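PDB 4AIP: Fe-regulated protein B from Neisseria meningitidis, which transports iron across the bacterial outer membrane as a TonB-dependent transporter, probably by way of siderophore uptake. Local coordinates for residues 138-143 with 271-276; 124-129 with 333-338. One frame throughout, in Å; residues are numbered along the deposited sequence.

Interaction 1 of 2, residues 138-143 with 271-276; sequences IVDPAL and MKDQHR
The side chain of D273 swings its CG well away from its own backbone N (chi1 -150°) and carries the carboxylate off segment 271-276 of barrel strand 264-276 to the plug loop, while M271 bends at its last torsion and lays SD beside L143. D273 OD2 accepts the backbone N-H of D140 at 3.0 Å with its syn lone pair, the N-H...O angle being 153°. The same oxygen lies 3.3 Å from D140 CB, and V139 CG2 and L143 CD1 crowd in around it. L143 CD1 also meets M271 SD at 3.5 Å, the two side chains crossing at about a right angle. D273 OD1 accepts a hydrogen bond from a water 2.7 Å away, which also donates to I138 O and sits in the ring plane of H275, at NE2. H275 stacks on F137. D140 OD1 turns back to its own loop, accepting from A142 N (2.9 Å), an Asx turn. This is the plug domain tied to the inner wall of the barrel. A largely buried carboxylate that accepts an N-H and a water, with D140 OD2 only 4.2 Å from D273 OD1, suggests that one of the two acids may have a raised pKa.

Interaction 2 of 2, residues 124-129 with 333-338; sequences AYSDSQ and LEKERY
L333 reaches from its barrel strand to A124, Y125 and S126 in the loop that follows plug strand 118-121, joining the plug to the barrel that encloses it, the fold of TonB-dependent transporters. Side chains alternate along segment 333-338: L333 and K335 point to the plug, whereas E336 faces the other way and packs on K224 of a second subunit. Followed outward, L333 begins with CB and CG, which stay clear of the loop. The chain then runs on extended, CD1 being anti to CA (chi2 -176°), and this one methyl does the touching. CD1 lies 3.7 Å from Y125 N and equally 3.7 Å from S126 N, so within this contact it rests mainly against the peptide backbone. A124 CB, at 4.4 Å from L333 CD1, is its apolar neighbour. Flanking residues N310, Q308 and T361 of the two adjoining strands also touch L333. Two residues along, K335 reaches out to S126, its chain kinked at chi3 and chi4. K335 NZ comes nearer to S126 CB (3.1 Å) than to S126 OG (3.3 Å), too close for an ordinary contact, and chi3 is eclipsed, so its modelled position is doubtful; the angle at OG is poor and the pair is not a hydrogen bond. Behind this front the loop is held by D127, whose carboxylate forms a salt bridge with K439, and by Y125 OH, which bonds to I160 N. The serine hydroxyl also shapes its own loop in an ST turn: S126 OG accepts from S128 N at 3.1 Å and a nearly straight 167°.

From the N terminus, the chain leaves plug strand 118-121 and enters a long loop that supplies both plug segments, first 124-129 and then 138-143, before strand 144-151. The barrel partners come much later and in reverse order: 271-276 on strand 264-276 closes interaction 1 after 127 intervening residues, and 333-338 on strand 325-339 closes interaction 2 after 203. The smaller loop therefore lies wholly within the larger, without crossing. Strand 302-318 runs between the two barrel strands and pairs with both; its N310 bonds to M271 and touches A124 and L333. With centres 12 Å apart, the contacts fasten one plug loop to two barrel strands separated by one.

Interaction 1 of 2, residues 138-143 with 271-276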
loop_
_atom_site.group_PDB
_atom_site.type_symbol
_atom_site.label_atom_id
_atom_site.label_comp_id
_atom_site.label_asym_id
_atom_site.label_seq_id
_atom_site.Cartn_x
_atom_site.Cartn_y
_atom_site.Cartn_z
ATOM N N ILE B 138 14.117 -9.485 14.719
ATOM C CA ILE B 138 15.373 -9.745 14.056
ATOM C C ILE B 138 15.355 -9.053 12.727
ATOM O O ILE B 138 14.435 -9.223 11.923
ATOM C CB ILE B 138 15.658 -11.243 13.932
ATOM C CG1 ILE B 138 15.557 -11.861 15.327
ATOM C CG2 ILE B 138 17.079 -11.481 13.256
ATOM C CD1 ILE B 138 15.525 -13.419 15.373
ATOM N N VAL B 139 16.403 -8.260 12.534
ATOM C CA VAL B 139 16.524 -7.368 11.415
ATOM C C VAL B 139 16.532 -8.230 10.140
ATOM O O VAL B 139 16.906 -9.357 10.171
ATOM C CB VAL B 139 17.819 -6.570 11.572
ATOM C CG1 VAL B 139 18.990 -7.539 11.542
ATOM C CG2 VAL B 139 17.929 -5.485 10.499
ATOM N N ASP B 140 16.127 -7.614 9.048
ATOM C CA ASP B 140 16.075 -8.156 7.721
ATOM C C ASP B 140 17.470 -7.988 7.098
ATOM O O ASP B 140 17.966 -6.873 7.019
ATOM C CB ASP B 140 15.088 -7.262 6.979
ATOM C CG ASP B 140 14.731 -7.747 5.585
ATOM O OD1 ASP B 140 15.586 -8.288 4.797
ATOM O OD2 ASP B 140 13.525 -7.549 5.250
ATOM N N PRO B 141 18.068 -9.067 6.584
ATOM C CA PRO B 141 19.449 -8.985 6.087
ATOM C C PRO B 141 19.517 -8.206 4.795
ATOM O O PRO B 141 20.619 -7.827 4.319
ATOM C CB PRO B 141 19.826 -10.459 5.822
ATOM C CG PRO B 141 18.495 -11.181 5.673
ATOM C CD PRO B 141 17.554 -10.444 6.622
ATOM N N ALA B 142 18.358 -7.978 4.197
ATOM C CA ALA B 142 18.338 -7.174 2.962
ATOM C C ALA B 142 18.859 -5.767 3.281
ATOM O O ALA B 142 19.545 -5.179 2.473
ATOM C CB ALA B 142 16.922 -7.123 2.361
ATOM N N LEU B 143 18.585 -5.263 4.486
ATOM C CA LEU B 143 19.148 -3.965 4.915
ATOM C C LEU B 143 20.679 -3.947 5.155
ATOM O O LEU B 143 21.316 -2.862 5.135
ATOM C CB LEU B 143 18.423 -3.454 6.160
ATOM C CG LEU B 143 16.914 -3.318 6.041
ATOM C CD1 LEU B 143 16.250 -3.256 7.428
ATOM C CD2 LEU B 143 16.570 -2.063 5.220
ATOM N N MET B 271 15.712 3.784 8.817
ATOM C CA MET B 271 15.413 2.444 8.430
ATOM C C MET B 271 14.056 2.017 8.936
ATOM O O MET B 271 13.651 2.394 10.040
ATOM C CB MET B 271 16.465 1.520 8.943
ATOM C CG MET B 271 15.881 0.204 9.233
ATOM S SD MET B 271 16.931 -0.976 10.006
ATOM C CE MET B 271 17.085 -0.464 11.667
ATOM N N LYS B 272 13.362 1.202 8.137
ATOM C CA LYS B 272 12.140 0.620 8.616
ATOM C C LYS B 272 12.113 -0.837 8.192
ATOM O O LYS B 272 12.480 -1.140 7.068
ATOM C CB LYS B 272 10.912 1.374 8.094
ATOM C CG LYS B 272 9.687 0.789 8.650
ATOM C CD LYS B 272 8.418 1.107 7.922
ATOM C CE LYS B 272 7.873 2.415 8.280
ATOM N NZ LYS B 272 6.425 2.232 8.451
ATOM N N ASP B 273 11.609 -1.703 9.091
ATOM C CA ASP B 273 11.541 -3.145 8.897
ATOM C C ASP B 273 10.156 -3.547 9.372
ATOM O O ASP B 273 9.822 -3.376 10.560
ATOM C CB ASP B 273 12.547 -3.755 9.890
ATOM C CG ASP B 273 13.173 -5.084 9.401
ATOM O OD1 ASP B 273 12.425 -6.006 9.006
ATOM O OD2 ASP B 273 14.412 -5.214 9.486
ATOM N N GLN B 274 9.329 -4.112 8.522
ATOM C CA GLN B 274 7.961 -4.361 8.963
ATOM C C GLN B 274 7.404 -5.747 8.576
ATOM O O GLN B 274 7.574 -6.220 7.431
ATOM C CB GLN B 274 7.092 -3.265 8.382
ATOM C CG GLN B 274 5.718 -3.340 8.818
ATOM C CD GLN B 274 4.918 -2.181 8.342
ATOM O OE1 GLN B 274 4.341 -1.456 9.154
ATOM N NE2 GLN B 274 4.888 -1.965 7.041
ATOM N N HIS B 275 6.680 -6.351 9.513
ATOM C CA HIS B 275 6.045 -7.612 9.233
ATOM C C HIS B 275 4.559 -7.498 9.359
ATOM O O HIS B 275 4.095 -7.020 10.381
ATOM C CB HIS B 275 6.467 -8.648 10.241
ATOM C CG HIS B 275 7.944 -8.844 10.367
ATOM N ND1 HIS B 275 8.498 -9.539 11.416
ATOM C CD2 HIS B 275 8.979 -8.476 9.577
ATOM C CE1 HIS B 275 9.809 -9.575 11.280
ATOM N NE2 HIS B 275 10.128 -8.956 10.160
ATOM N N ARG B 276 3.796 -7.999 8.377
ATOM C CA ARG B 276 2.334 -7.961 8.479
ATOM C C ARG B 276 1.694 -9.257 8.068
ATOM O O ARG B 276 2.171 -9.962 7.174
ATOM C CB ARG B 276 1.744 -6.821 7.632
ATOM C CG ARG B 276 2.196 -6.841 6.235
ATOM C CD ARG B 276 2.702 -5.476 5.913
ATOM N NE ARG B 276 1.667 -4.781 5.150
ATOM C CZ ARG B 276 1.644 -3.476 4.870
ATOM N NH1 ARG B 276 2.611 -2.674 5.287
ATOM N NH2 ARG B 276 0.617 -2.958 4.174
HETATM O O HOH W 1 13.031 -8.475 9.870
#

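Interaction 2 of 2, residues 124-129 with 333-338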
loop_
_atom_site.group_PDB
_atom_site.type_symbol
_atom_site.label_atom_id
_atom_site.label_comp_id
_atom_site.label_asym_id
_atom_site.label_seq_id
_atom_site.Cartn_x
_atom_site.Cartn_y
_atom_site.Cartn_z
ATOM N N ALA B 124 22.618 0.757 17.476
ATOM C CA ALA B 124 21.404 1.116 18.246
ATOM C C ALA B 124 20.662 -0.166 18.642
ATOM O O ALA B 124 20.501 -1.082 17.816
ATOM C CB ALA B 124 20.519 1.991 17.370
ATOM N N TYR B 125 20.193 -0.269 19.884
ATOM C CA TYR B 125 19.610 -1.531 20.332
ATOM C C TYR B 125 18.744 -1.305 21.552
ATOM O O TYR B 125 19.100 -0.541 22.447
ATOM C CB TYR B 125 20.712 -2.555 20.614
ATOM C CG TYR B 125 21.906 -2.028 21.453
ATOM C CD1 TYR B 125 22.935 -1.260 20.861
ATOM C CD2 TYR B 125 22.023 -2.331 22.788
ATOM C CE1 TYR B 125 24.032 -0.824 21.579
ATOM C CE2 TYR B 125 23.122 -1.889 23.541
ATOM C CZ TYR B 125 24.120 -1.116 22.934
ATOM O OH TYR B 125 25.216 -0.653 23.677
ATOM N N SER B 126 17.591 -1.963 21.581
ATOM C CA SER B 126 16.692 -1.864 22.700
ATOM C C SER B 126 16.911 -3.150 23.496
ATOM O O SER B 126 17.534 -4.106 22.958
ATOM C CB SER B 126 15.256 -1.827 22.193
ATOM O OG SER B 126 14.357 -1.977 23.305
ATOM N N ASP B 127 16.450 -3.217 24.743
ATOM C CA ASP B 127 16.511 -4.548 25.416
ATOM C C ASP B 127 15.126 -4.916 25.915
ATOM O O ASP B 127 14.979 -5.871 26.677
ATOM C CB ASP B 127 17.567 -4.605 26.545
ATOM C CG ASP B 127 17.154 -3.785 27.797
ATOM O OD1 ASP B 127 16.083 -3.101 27.796
ATOM O OD2 ASP B 127 17.914 -3.865 28.801
ATOM N N SER B 128 14.130 -4.145 25.477
ATOM C CA SER B 128 12.769 -4.342 25.883
ATOM C C SER B 128 12.078 -5.395 25.017
ATOM O O SER B 128 12.619 -5.798 24.001
ATOM C CB SER B 128 12.049 -2.990 25.803
ATOM O OG SER B 128 12.488 -2.125 26.834
ATOM N N GLN B 129 10.854 -5.777 25.368
ATOM C CA GLN B 129 10.101 -6.669 24.500
ATOM C C GLN B 129 8.628 -6.304 24.452
ATOM O O GLN B 129 8.134 -5.515 25.270
ATOM C CB GLN B 129 10.305 -8.125 24.932
ATOM C CG GLN B 129 9.663 -8.429 26.273
ATOM C CD GLN B 129 9.938 -9.863 26.739
ATOM O OE1 GLN B 129 10.121 -10.773 25.935
ATOM N NE2 GLN B 129 9.941 -10.063 28.030
ATOM N N LEU B 333 14.982 4.747 18.071
ATOM C CA LEU B 333 14.587 3.437 17.640
ATOM C C LEU B 333 13.174 3.284 18.137
ATOM O O LEU B 333 12.879 3.602 19.324
ATOM C CB LEU B 333 15.459 2.428 18.356
ATOM C CG LEU B 333 15.933 1.126 17.754
ATOM C CD1 LEU B 333 16.692 0.403 18.840
ATOM C CD2 LEU B 333 14.794 0.281 17.255
ATOM N N GLU B 334 12.316 2.805 17.240
ATOM C CA GLU B 334 10.909 2.585 17.555
ATOM C C GLU B 334 10.553 1.180 17.312
ATOM O O GLU B 334 10.871 0.626 16.236
ATOM C CB GLU B 334 9.992 3.376 16.654
ATOM C CG GLU B 334 10.088 4.844 16.847
ATOM C CD GLU B 334 9.288 5.373 18.092
ATOM O OE1 GLU B 334 8.361 4.649 18.614
ATOM O OE2 GLU B 334 9.594 6.551 18.481
ATOM N N LYS B 335 9.873 0.607 18.293
ATOM C CA LYS B 335 9.353 -0.706 18.129
ATOM C C LYS B 335 7.856 -0.670 18.294
ATOM O O LYS B 335 7.306 -0.187 19.312
ATOM C CB LYS B 335 9.972 -1.665 19.089
ATOM C CG LYS B 335 10.169 -2.952 18.330
ATOM C CD LYS B 335 11.125 -3.943 18.945
ATOM C CE LYS B 335 11.642 -3.272 20.191
ATOM N NZ LYS B 335 13.015 -3.327 20.642
ATOM N N GLU B 336 7.175 -1.179 17.291
ATOM C CA GLU B 336 5.734 -1.149 17.338
ATOM C C GLU B 336 5.041 -2.430 17.150
ATOM O O GLU B 336 5.499 -3.295 16.385
ATOM C CB GLU B 336 5.206 -0.252 16.281
ATOM C CG GLU B 336 5.040 1.031 16.811
ATOM C CD GLU B 336 4.407 1.975 15.814
ATOM O OE1 GLU B 336 3.145 1.893 15.632
ATOM O OE2 GLU B 336 5.185 2.792 15.250
ATOM N N ARG B 337 3.925 -2.521 17.856
ATOM C CA ARG B 337 2.941 -3.502 17.556
ATOM C C ARG B 337 1.603 -2.818 17.290
ATOM O O ARG B 337 1.069 -2.016 18.089
ATOM C CB ARG B 337 2.841 -4.566 18.645
ATOM C CG ARG B 337 1.784 -5.599 18.392
ATOM C CD ARG B 337 1.463 -6.300 19.687
ATOM N NE ARG B 337 0.535 -7.408 19.510
ATOM C CZ ARG B 337 -0.777 -7.307 19.660
ATOM N NH1 ARG B 337 -1.338 -6.143 20.017
ATOM N NH2 ARG B 337 -1.526 -8.373 19.494
ATOM N N TYR B 338 1.076 -3.139 16.128
ATOM C CA TYR B 338 -0.268 -2.753 15.764
ATOM C C TYR B 338 -1.135 -4.011 15.520
ATOM O O TYR B 338 -0.755 -4.921 14.773
ATOM C CB TYR B 338 -0.223 -1.909 14.482
ATOM C CG TYR B 338 -1.602 -1.668 13.934
ATOM C CD1 TYR B 338 -2.451 -0.649 14.462
ATOM C CD2 TYR B 338 -2.100 -2.492 12.934
ATOM C CE1 TYR B 338 -3.756 -0.460 13.953
ATOM C CE2 TYR B 338 -3.397 -2.296 12.414
ATOM C CZ TYR B 338 -4.204 -1.299 12.919
ATOM O OH TYR B 338 -5.480 -1.134 12.395
#